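Local coordinates for protein probable uracil-DNA glycosylase (PDB 5X55) that is a probable uracil-DNA glycosylase, a viral member of that superfamily, with helices packed around a parallel four-stranded sheet, at residues 112-115 and 116-120; 145-148 and 149-152. All coordinates share one frame; numbering follows the deposited sequence.

Interaction 1 of 2, residues 112-115 and 116-120; sequences KSWI and ECFPD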
loop_
_atom_site.group_PDB
_atom_site.type_symbol
_atom_site.label_atom_id
_atom_site.label_comp_id
_atom_site.label_asym_id
_atom_site.label_seq_id
_atom_site.Cartn_x
_atom_site.Cartn_y
_atom_site.Cartn_z
ATOM N N LYS A 112 2.804 -17.347 10.059
ATOM C CA LYS A 112 2.328 -18.540 9.382
ATOM C C LYS A 112 1.935 -18.227 7.939
ATOM O O LYS A 112 1.451 -17.133 7.627
ATOM C CB LYS A 112 1.127 -19.114 10.131
ATOM C CG LYS A 112 1.439 -19.620 11.524
ATOM C CD LYS A 112 0.283 -19.323 12.485
ATOM C CE LYS A 112 -1.032 -19.946 12.019
ATOM N NZ LYS A 112 -2.223 -19.441 12.803
ATOM N N SER A 113 2.106 -19.215 7.059
ATOM C CA SER A 113 1.639 -19.083 5.686
ATOM C C SER A 113 0.127 -19.277 5.618
ATOM O O SER A 113 -0.533 -19.612 6.599
ATOM C CB SER A 113 2.353 -20.082 4.767
ATOM O OG SER A 113 1.921 -21.415 5.009
ATOM N N TRP A 114 -0.429 -19.080 4.423
ATOM C CA TRP A 114 -1.867 -19.235 4.239
ATOM C C TRP A 114 -2.337 -20.643 4.589
ATOM O O TRP A 114 -3.327 -20.813 5.315
ATOM C CB TRP A 114 -2.248 -18.868 2.812
ATOM C CG TRP A 114 -2.250 -17.388 2.625
ATOM C CD1 TRP A 114 -1.154 -16.578 2.475
ATOM C CD2 TRP A 114 -3.391 -16.529 2.606
ATOM N NE1 TRP A 114 -1.548 -15.269 2.360
ATOM C CE2 TRP A 114 -2.916 -15.209 2.422
ATOM C CE3 TRP A 114 -4.771 -16.744 2.716
ATOM C CZ2 TRP A 114 -3.772 -14.106 2.352
ATOM C CZ3 TRP A 114 -5.624 -15.648 2.640
ATOM C CH2 TRP A 114 -5.115 -14.340 2.463
ATOM N N ILE A 115 -1.643 -21.669 4.085
ATOM C CA ILE A 115 -2.082 -23.038 4.350
ATOM C C ILE A 115 -1.895 -23.416 5.824
ATOM O O ILE A 115 -2.556 -24.340 6.312
ATOM C CB ILE A 115 -1.370 -24.026 3.394
ATOM C CG1 ILE A 115 -2.054 -25.393 3.429
ATOM C CG2 ILE A 115 0.111 -24.158 3.713
ATOM C CD1 ILE A 115 -3.540 -25.343 3.066
ATOM N N GLU A 116 -1.048 -22.700 6.565
ATOM C CA GLU A 116 -0.951 -22.943 8.004
ATOM C C GLU A 116 -2.095 -22.284 8.777
ATOM O O GLU A 116 -2.659 -22.910 9.684
ATOM C CB GLU A 116 0.412 -22.476 8.519
ATOM C CG GLU A 116 1.555 -23.024 7.667
ATOM C CD GLU A 116 2.945 -22.712 8.211
ATOM O OE1 GLU A 116 3.820 -23.604 8.171
ATOM O OE2 GLU A 116 3.173 -21.578 8.671
ATOM N N CYS A 117 -2.466 -21.033 8.429
ATOM C CA CYS A 117 -3.590 -20.353 9.084
ATOM C C CYS A 117 -4.928 -20.976 8.731
ATOM O O CYS A 117 -5.880 -20.868 9.511
ATOM C CB CYS A 117 -3.666 -18.871 8.695
ATOM S SG CYS A 117 -2.262 -17.901 9.178
ATOM N N PHE A 118 -5.050 -21.556 7.546
ATOM C CA PHE A 118 -6.308 -22.134 7.085
ATOM C C PHE A 118 -6.024 -23.526 6.546
ATOM O O PHE A 118 -6.056 -23.749 5.332
ATOM C CB PHE A 118 -6.983 -21.269 6.020
ATOM C CG PHE A 118 -7.206 -19.836 6.437
ATOM C CD1 PHE A 118 -8.206 -19.510 7.342
ATOM C CD2 PHE A 118 -6.426 -18.813 5.905
ATOM C CE1 PHE A 118 -8.420 -18.197 7.719
ATOM C CE2 PHE A 118 -6.636 -17.499 6.269
ATOM C CZ PHE A 118 -7.638 -17.187 7.182
ATOM N N PRO A 119 -5.764 -24.495 7.432
ATOM C CA PRO A 119 -5.382 -25.836 6.964
ATOM C C PRO A 119 -6.386 -26.444 6.006
ATOM O O PRO A 119 -5.997 -27.207 5.111
ATOM C CB PRO A 119 -5.283 -26.652 8.262
ATOM C CG PRO A 119 -5.142 -25.659 9.344
ATOM C CD PRO A 119 -5.878 -24.431 8.899
ATOM N N ASP A 120 -7.667 -26.109 6.154
ATOM C CA ASP A 120 -8.734 -26.663 5.338
ATOM C C ASP A 120 -9.290 -25.644 4.349
ATOM O O ASP A 120 -10.411 -25.803 3.857
ATOM C CB ASP A 120 -9.830 -27.219 6.250
ATOM C CG ASP A 120 -9.294 -28.282 7.221
ATOM O OD1 ASP A 120 -8.691 -29.281 6.757
ATOM O OD2 ASP A 120 -9.439 -28.104 8.450
#
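Trp114 and Phe118, one helical turn apart, form the tight side of this contact. Both have CG anti to the carbonyl carbon (chi1 -76° and -54°), and the two side chains point the same way, side by side, Phe118 just past the end of the helix. The six-membered part of the indole approaches the phenyl group, with Trp114 CE3 4.1 Å from Phe118 CE2. Leu158 of helix 146-159 touches both side chains, and the indole NE1 donates to the carbonyl of Pro166, so the polar edge of this buried group is satisfied. Beneath the rings, Phe118 N bonds to Trp114 O at 2.9 Å, while Cys117 N reaches Ser113 O at 3.0 Å.

The short helix 114-117 has Ser113 as its N-cap, and Glu116 folds back over that end. Its extended chain brings OE2 to 3.1 Å from Ser113 N, a bond that meets the carboxylate from above its plane. This is the glutamate-to-N-cap half of a capping box: the amide just before the helix is given an acceptor by a side chain of the first turn. Ser113 OG packs against the aliphatic part of the same side chain, 3.1 Å from Glu116 CG.

Toward solvent the packing is looser. Lys112 bends at chi2 and chi3, carrying its CE past Cys117 SG at 3.7 Å, and its CB lies near Glu116 OE2. At the far end, where Phe118 leaves helical geometry, exposed Pro119 offers Ile115 O a CA-H...O contact, CA to O being 3.3 Å.

Interaction 2 of 2, residues 145-148 and 149-152; sequences TYFP and QLES
Thr145 and Gln149 meet at the exposed beginning of this stretch, where the extended glutamine chain runs back along the backbone and leaves its NE2 3.7 Å from Thr145 O. The next carbonyl, that of Tyr146, is hydrogen-bonded: Leu150 N donates to it at 2.9 Å, and Gln149 CB presses in at 3.1 Å from the same oxygen. The phenol of Tyr146 looks elsewhere, its OH being hydrogen-bonded to Asp278.

Phe147 carries the side-chain part of the contact. With CG anti to the backbone N (chi1 -173°), its ring swings along the helix toward the following turn, where it meets Leu150 and Glu151. The methyl CD2 of Leu150 is 4.3 Å from Phe147 CD1. On the same side of the ring plane, but nearer CE2 and CZ, comes the Glu151 carboxylate, whose OE2 is 3.4 Å from Phe147 CE2; the two planes are turned 51° apart, so the groups are neither stacked nor perpendicular. The same oxygen accepts a hydrogen bond from Leu125 N, which helps fix the carboxylate beside the ring. Val141 and Glu142 of helix 135-142 touch the phenylalanine as well. In the backbone, Glu151 N closes on Phe147 O with a nearly straight bond, 169° at the hydrogen.

Pro148 has no N-H to give, but its carbonyl takes Ser152 N at 2.8 Å and, weakly, Ser152 OG. The succession of i to i+4 bonds, with a proline near the N-terminal end where its missing amide hydrogen is readily tolerated, is typical of the opening turns of an alpha-helix, here helix 146-159.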
loop_
_atom_site.group_PDB
_atom_site.type_symbol
_atom_site.label_atom_id
_atom_site.label_comp_id
_atom_site.label_asym_id
_atom_site.label_seq_id
_atom_site.Cartn_x
_atom_site.Cartn_y
_atom_site.Cartn_z
ATOM N N THR A 145 -22.123 -8.166 -2.800
ATOM C CA THR A 145 -22.202 -9.490 -3.414
ATOM C C THR A 145 -20.834 -9.994 -3.864
ATOM O O THR A 145 -20.625 -11.209 -3.915
ATOM C CB THR A 145 -23.193 -9.498 -4.585
ATOM O OG1 THR A 145 -22.696 -8.700 -5.667
ATOM C CG2 THR A 145 -24.554 -8.965 -4.141
ATOM N N TYR A 146 -19.880 -9.102 -4.162
ATOM C CA TYR A 146 -18.564 -9.586 -4.573
ATOM C C TYR A 146 -17.796 -10.268 -3.429
ATOM O O TYR A 146 -16.917 -11.094 -3.694
ATOM C CB TYR A 146 -17.727 -8.433 -5.174
ATOM C CG TYR A 146 -17.226 -7.411 -4.156
ATOM C CD1 TYR A 146 -16.161 -7.709 -3.302
ATOM C CD2 TYR A 146 -17.823 -6.164 -4.039
ATOM C CE1 TYR A 146 -15.712 -6.798 -2.356
ATOM C CE2 TYR A 146 -17.373 -5.240 -3.099
ATOM C CZ TYR A 146 -16.309 -5.571 -2.264
ATOM O OH TYR A 146 -15.862 -4.679 -1.328
ATOM N N PHE A 147 -18.104 -9.958 -2.166
ATOM C CA PHE A 147 -17.222 -10.400 -1.083
ATOM C C PHE A 147 -17.153 -11.917 -0.918
ATOM O O PHE A 147 -16.034 -12.452 -0.761
ATOM C CB PHE A 147 -17.622 -9.719 0.225
ATOM C CG PHE A 147 -16.676 -9.991 1.342
ATOM C CD1 PHE A 147 -15.540 -9.225 1.498
ATOM C CD2 PHE A 147 -16.909 -11.025 2.227
ATOM C CE1 PHE A 147 -14.664 -9.468 2.523
ATOM C CE2 PHE A 147 -16.033 -11.277 3.243
ATOM C CZ PHE A 147 -14.909 -10.499 3.395
ATOM N N PRO A 148 -18.264 -12.666 -0.911
ATOM C CA PRO A 148 -18.124 -14.133 -0.945
ATOM C C PRO A 148 -17.349 -14.614 -2.147
ATOM O O PRO A 148 -16.612 -15.597 -2.029
ATOM C CB PRO A 148 -19.575 -14.633 -0.964
ATOM C CG PRO A 148 -20.337 -13.559 -0.283
ATOM C CD PRO A 148 -19.675 -12.268 -0.736
ATOM N N GLN A 149 -17.465 -13.946 -3.300
ATOM C CA GLN A 149 -16.647 -14.344 -4.442
ATOM C C GLN A 149 -15.164 -14.192 -4.128
ATOM O O GLN A 149 -14.356 -15.062 -4.477
ATOM C CB GLN A 149 -17.019 -13.534 -5.680
ATOM C CG GLN A 149 -18.349 -13.935 -6.305
ATOM C CD GLN A 149 -18.932 -12.848 -7.206
ATOM O OE1 GLN A 149 -18.199 -12.082 -7.845
ATOM N NE2 GLN A 149 -20.259 -12.779 -7.259
ATOM N N LEU A 150 -14.787 -13.094 -3.465
ATOM C CA LEU A 150 -13.387 -12.882 -3.110
ATOM C C LEU A 150 -12.881 -13.993 -2.191
ATOM O O LEU A 150 -11.843 -14.629 -2.452
ATOM C CB LEU A 150 -13.247 -11.505 -2.461
ATOM C CG LEU A 150 -11.941 -11.161 -1.751
ATOM C CD1 LEU A 150 -10.823 -11.153 -2.743
ATOM C CD2 LEU A 150 -12.056 -9.806 -1.039
ATOM N N GLU A 151 -13.630 -14.281 -1.124
ATOM C CA GLU A 151 -13.179 -15.359 -0.241
ATOM C C GLU A 151 -13.189 -16.715 -0.946
ATOM O O GLU A 151 -12.352 -17.579 -0.639
ATOM C CB GLU A 151 -14.024 -15.376 1.029
ATOM C CG GLU A 151 -13.645 -14.240 1.993
ATOM C CD GLU A 151 -14.313 -14.383 3.352
ATOM O OE1 GLU A 151 -15.240 -15.221 3.442
ATOM O OE2 GLU A 151 -13.916 -13.682 4.328
ATOM N N SER A 152 -14.080 -16.894 -1.934
ATOM C CA SER A 152 -14.100 -18.119 -2.734
ATOM C C SER A 152 -12.844 -18.251 -3.573
ATOM O O SER A 152 -12.246 -19.329 -3.639
ATOM C CB SER A 152 -15.334 -18.158 -3.645
ATOM O OG SER A 152 -16.467 -18.621 -2.941
#

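In the fold
Both contacts are local, joining residues three or four apart: interaction 1 spans the whole of the short helix 114-117 and its flanking residues, interaction 2 the opening turns of the longer helix 146-159. Their centres are 19 Å apart and their nearest atoms about 8 Å, so they do not touch. Helix 146-159 links them, because it starts in interaction 2 and later supplies Leu158 to the aromatic pair of interaction 1. Both sit well out from the centre of the single chain, at 23 and 21 Å respectively. Interaction 2 is also tied, through Tyr146 and Asp278, to helix 273-286, which precedes strand 291-295 of the parallel sheet.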